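Local coordinates for protein probable chitinase A (Chromobacterium violaceum, PDB 4TX8) that probably binds chitin and cleaves it internally as a family 18 endochitinase, combining a TIM-barrel catalytic domain with a small carbohydrate-binding module, at residues 135-140 against 178-183; 214-219 against 253-258. All coordinates share one frame; numbering follows the deposited sequence.

Contact 1. Residues 135-140 against 178-183; sequences VIVVAF and VLSLGG
Val137 meets Val178 and Ser180 where strands 135-140 and 178-182 run parallel as neighbours. Three backbone bonds fix the register: Val178 N to Ile136 O, Val138 N to Val178 O at 2.7 Å, and Ser180 N to Val138 O. This side is tight and buried. With its CG1 anti to the backbone N (chi1 -172°), Val137 sets that methyl against Ser180 CB at 3.6 Å and Val178 CG2 at 3.8 Å. Val135 CG1 continues this row by touching Val178 CG1. Val137, Val178 and Ser180 share their face with Asp216 and Tyr112. Ser180 OG lies close to the plane of the Phe140 ring, at its edge, 3.4 Å from CD1, while its hydrogen-bonding partner is Asp216. The other face is looser but still buried: Val138 CG1 and Leu179 CD1 come no nearer than 4.1 Å, and helix 193-210 packs on Leu179 through Ile206, which identifies the Val137 face as the inside of the barrel.

The solvent side is the end of the strands, where Phe140 is partly exposed and Gly183 exposed. A cis peptide bond precedes Phe140, whose ring is sandwiched: Ala139 CB sits over one face, and on the opposite face Gly183 CA makes a CH-pi contact, 3.8 Å from the centroid and 21° off the normal. Gly182 O also approaches Phe140 CB at 3.3 Å. A citrate ion, probably from the crystallisation liquor, lies beside Gly182. Ser-Leu-Gly-Gly at 180-183 matches the SxGG signature of family 18 chitinases, on the third strand of their TIM barrel.

Contact 2. Residues 214-219 against 253-258; sequences GIDLDL and SMAPEH. With CA (calcium ion), chain D.
Asp218 and Ala255 grip the same calcium ion, Asp218 through OD1 and Ala255 through its backbone O, each at 2.4 Å. Water 1 binds the ion at 2.5 Å and is also hydrogen-bonded to Glu257 OE2, giving the 253-258 segment a second, indirect hold on the metal; Glu220 completes the site. Asp218 OD1 also has a hydrogen-bond partner in Gln292 NE2 of strand 288-292, two strands along the sheet.

One layer deeper, Asp216 OD1 accepts from Ser253 OG at 2.6 Å with its anti lone pair, the one pointing away from OD2. Asp216 CG stands anti to its backbone N (chi1 174°), which carries the carboxylate across to the serine. The other oxygen, OD2, already bonded to a serine of strand 176-182, also pairs with Tyr112 OH, so the buried group is held from both ends.

Three backbone bonds make the parallel pairing: Ser253 N to Ile215 O, Leu217 N to Ser253 O, and Ala255 N to Leu217 O at 2.9 Å, the first and last nearly straight at 168°. Asp216 CA adds a CA-H...O contact to Ser253 O at 3.3 Å. Apolar packing is modest and lies on the face opposite Asp216 and Ser253, where Leu217 CD1 approaches Met254 CG to 4.2 Å and Leu217 also touches Leu181.

Helix 230-246 connects the two strands in a beta-alpha-beta unit. Asp216, Asp218 and Glu220 form the D-x-D-x-E end of the DxxDxDxE signature, which runs along the fourth barrel strand and brings Asp218 and Glu220 to its C-terminal end, in the active-site region of family 18 chitinases.

Both contacts pair parallel strands of one barrel sheet, with their centres 9 Å apart, and they are joined directly because strands 176-182 and 214-218 are neighbours: Leu181 N lies 2.8 Å from Asp216 O, and Leu181 O equally far from Asp218 N, both probable hydrogen bonds. Each is largely buried, but contact 1 ends at the exposed Gly183, whereas no touching residue of contact 2 is exposed and Asp218 is only partly so. Their chemistry differs: mainly apolar valine and aromatic-glycine packing in contact 1, carboxylate and calcium chemistry in contact 2, with modest apolar packing on its far face. Phe140 of contact 1 packs beside Asp218 of contact 2 near the barrel mouth.

Contact 1. Residues 135-140 against 178-183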
# COMPACT_ATOMS: atom_id res chain seq x y z
N VAL A 135 -2.39 9.24 -0.35
CA VAL A 135 -2.43 8.62 0.97
C VAL A 135 -1.05 8.10 1.31
O VAL A 135 -0.48 7.29 0.59
CB VAL A 135 -3.46 7.47 1.06
CG1 VAL A 135 -3.49 6.91 2.47
CG2 VAL A 135 -4.85 7.96 0.65
N ILE A 136 -0.50 8.61 2.41
CA ILE A 136 0.82 8.21 2.87
C ILE A 136 0.69 7.23 4.03
O ILE A 136 0.24 7.61 5.12
CB ILE A 136 1.65 9.43 3.30
CG1 ILE A 136 1.72 10.46 2.17
CG2 ILE A 136 3.05 9.00 3.73
CD1 ILE A 136 2.22 11.82 2.60
N VAL A 137 1.06 5.98 3.80
CA VAL A 137 0.89 4.95 4.81
C VAL A 137 2.20 4.66 5.54
O VAL A 137 3.13 4.09 4.96
CB VAL A 137 0.37 3.64 4.20
CG1 VAL A 137 0.03 2.65 5.31
CG2 VAL A 137 -0.85 3.91 3.34
N VAL A 138 2.26 5.04 6.81
CA VAL A 138 3.46 4.88 7.61
C VAL A 138 3.67 3.42 8.02
O VAL A 138 2.82 2.81 8.67
CB VAL A 138 3.41 5.77 8.87
CG1 VAL A 138 4.59 5.47 9.78
CG2 VAL A 138 3.39 7.24 8.47
N ALA A 139 4.81 2.87 7.61
CA ALA A 139 5.12 1.46 7.82
C ALA A 139 6.38 1.29 8.67
O ALA A 139 7.47 1.64 8.22
CB ALA A 139 5.30 0.77 6.48
N PHE A 140 6.27 0.75 9.88
CA PHE A 140 5.03 0.21 10.44
C PHE A 140 4.92 0.54 11.93
O PHE A 140 5.85 1.06 12.53
CB PHE A 140 4.96 -1.31 10.30
CG PHE A 140 4.96 -1.80 8.88
CD1 PHE A 140 3.77 -1.98 8.20
CD2 PHE A 140 6.16 -2.11 8.24
CE1 PHE A 140 3.77 -2.45 6.89
CE2 PHE A 140 6.16 -2.57 6.93
CZ PHE A 140 4.96 -2.74 6.26
N VAL A 178 -1.73 7.61 7.39
CA VAL A 178 -2.27 6.55 8.22
C VAL A 178 -1.16 5.62 8.72
O VAL A 178 -0.10 5.51 8.10
CB VAL A 178 -3.37 5.75 7.46
CG1 VAL A 178 -3.81 6.50 6.21
CG2 VAL A 178 -2.91 4.35 7.10
N LEU A 179 -1.41 4.97 9.85
CA LEU A 179 -0.44 4.08 10.47
C LEU A 179 -0.73 2.63 10.09
O LEU A 179 -1.83 2.15 10.32
CB LEU A 179 -0.46 4.25 11.99
CG LEU A 179 0.51 3.36 12.77
CD1 LEU A 179 1.94 3.63 12.33
CD2 LEU A 179 0.36 3.59 14.27
N SER A 180 0.25 1.94 9.52
CA SER A 180 0.04 0.56 9.11
C SER A 180 0.46 -0.44 10.18
O SER A 180 1.51 -0.30 10.81
CB SER A 180 0.79 0.25 7.82
OG SER A 180 0.54 -1.08 7.41
N LEU A 181 -0.37 -1.45 10.36
CA LEU A 181 -0.04 -2.59 11.21
C LEU A 181 0.53 -3.69 10.33
O LEU A 181 -0.17 -4.24 9.48
CB LEU A 181 -1.28 -3.09 11.96
CG LEU A 181 -1.69 -2.45 13.29
CD1 LEU A 181 -1.40 -0.96 13.32
CD2 LEU A 181 -3.16 -2.71 13.53
N GLY A 182 1.81 -4.01 10.54
CA GLY A 182 2.46 -5.04 9.74
C GLY A 182 3.97 -5.04 9.92
O GLY A 182 4.48 -4.55 10.93
N GLY A 183 4.67 -5.59 8.95
CA GLY A 183 6.12 -5.59 8.95
C GLY A 183 6.74 -6.55 9.95
O GLY A 183 6.08 -7.46 10.45

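Contact 2. Residues 214-219 against 253-258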
# COMPACT_ATOMS: atom_id res chain seq x y z
N GLY A 214 -5.91 7.43 10.65
CA GLY A 214 -6.46 6.11 10.87
C GLY A 214 -5.42 5.03 10.69
O GLY A 214 -4.23 5.30 10.82
N ILE A 215 -5.86 3.82 10.39
CA ILE A 215 -4.94 2.69 10.31
C ILE A 215 -5.08 1.89 9.02
O ILE A 215 -6.11 1.92 8.35
CB ILE A 215 -5.12 1.72 11.50
CG1 ILE A 215 -6.48 1.02 11.42
CG2 ILE A 215 -4.95 2.46 12.83
CD1 ILE A 215 -6.71 0.01 12.52
N ASP A 216 -4.01 1.16 8.70
CA ASP A 216 -3.97 0.24 7.58
C ASP A 216 -3.65 -1.15 8.11
O ASP A 216 -2.74 -1.32 8.92
CB ASP A 216 -2.92 0.67 6.55
CG ASP A 216 -2.74 -0.34 5.44
OD1 ASP A 216 -3.66 -0.49 4.61
OD2 ASP A 216 -1.68 -1.00 5.39
N LEU A 217 -4.40 -2.15 7.66
CA LEU A 217 -4.15 -3.52 8.10
C LEU A 217 -3.31 -4.28 7.07
O LEU A 217 -3.79 -4.65 6.00
CB LEU A 217 -5.46 -4.26 8.36
CG LEU A 217 -6.43 -3.55 9.31
CD1 LEU A 217 -7.70 -4.38 9.47
CD2 LEU A 217 -5.78 -3.28 10.66
N ASP A 218 -2.05 -4.51 7.41
CA ASP A 218 -1.12 -5.25 6.57
C ASP A 218 -0.48 -6.33 7.42
O ASP A 218 0.73 -6.54 7.37
CB ASP A 218 -0.07 -4.31 5.96
CG ASP A 218 0.79 -4.99 4.92
OD1 ASP A 218 0.38 -6.03 4.37
OD2 ASP A 218 1.89 -4.47 4.63
N LEU A 219 -1.29 -7.02 8.22
CA LEU A 219 -0.77 -7.82 9.33
C LEU A 219 -1.06 -9.31 9.23
O LEU A 219 -0.76 -10.06 10.17
CB LEU A 219 -1.34 -7.28 10.65
CG LEU A 219 -2.83 -6.92 10.71
CD1 LEU A 219 -3.74 -8.14 10.55
CD2 LEU A 219 -3.15 -6.20 12.01
N SER A 253 -7.98 1.27 6.05
CA SER A 253 -7.63 0.55 4.83
C SER A 253 -7.14 -0.86 5.15
O SER A 253 -6.70 -1.14 6.27
CB SER A 253 -6.57 1.30 4.03
OG SER A 253 -5.36 1.41 4.75
N MET A 254 -7.22 -1.73 4.16
CA MET A 254 -6.74 -3.10 4.28
C MET A 254 -5.89 -3.45 3.08
O MET A 254 -6.21 -3.09 1.95
CB MET A 254 -7.91 -4.08 4.38
CG MET A 254 -8.91 -3.78 5.48
SD MET A 254 -10.34 -4.87 5.33
CE MET A 254 -11.33 -4.30 6.72
N ALA A 255 -4.80 -4.17 3.32
CA ALA A 255 -3.94 -4.60 2.23
C ALA A 255 -3.62 -6.09 2.30
O ALA A 255 -2.46 -6.47 2.37
CB ALA A 255 -2.65 -3.79 2.22
N PRO A 256 -4.65 -6.95 2.26
CA PRO A 256 -4.36 -8.38 2.32
C PRO A 256 -3.91 -8.94 0.97
O PRO A 256 -4.27 -8.40 -0.07
CB PRO A 256 -5.70 -8.99 2.75
CG PRO A 256 -6.71 -8.05 2.21
CD PRO A 256 -6.10 -6.69 2.14
N GLU A 257 -3.12 -10.01 1.01
CA GLU A 257 -2.71 -10.71 -0.20
C GLU A 257 -3.90 -11.46 -0.77
O GLU A 257 -4.76 -11.91 -0.01
CB GLU A 257 -1.55 -11.65 0.11
CG GLU A 257 -0.39 -10.94 0.80
CD GLU A 257 0.70 -11.87 1.27
OE1 GLU A 257 1.09 -12.78 0.51
OE2 GLU A 257 1.18 -11.70 2.41
N HIS A 258 -3.96 -11.60 -2.09
CA HIS A 258 -5.20 -12.09 -2.71
C HIS A 258 -5.64 -13.51 -2.31
O HIS A 258 -6.84 -13.79 -2.36
CB HIS A 258 -5.12 -11.95 -4.24
CG HIS A 258 -4.19 -12.90 -4.93
ND1 HIS A 258 -4.43 -14.26 -5.02
CD2 HIS A 258 -3.05 -12.68 -5.63
CE1 HIS A 258 -3.46 -14.83 -5.71
NE2 HIS A 258 -2.61 -13.90 -6.09
CA CA D . -0.90 -7.86 3.58
O HOH W 1 1.35 -9.06 3.64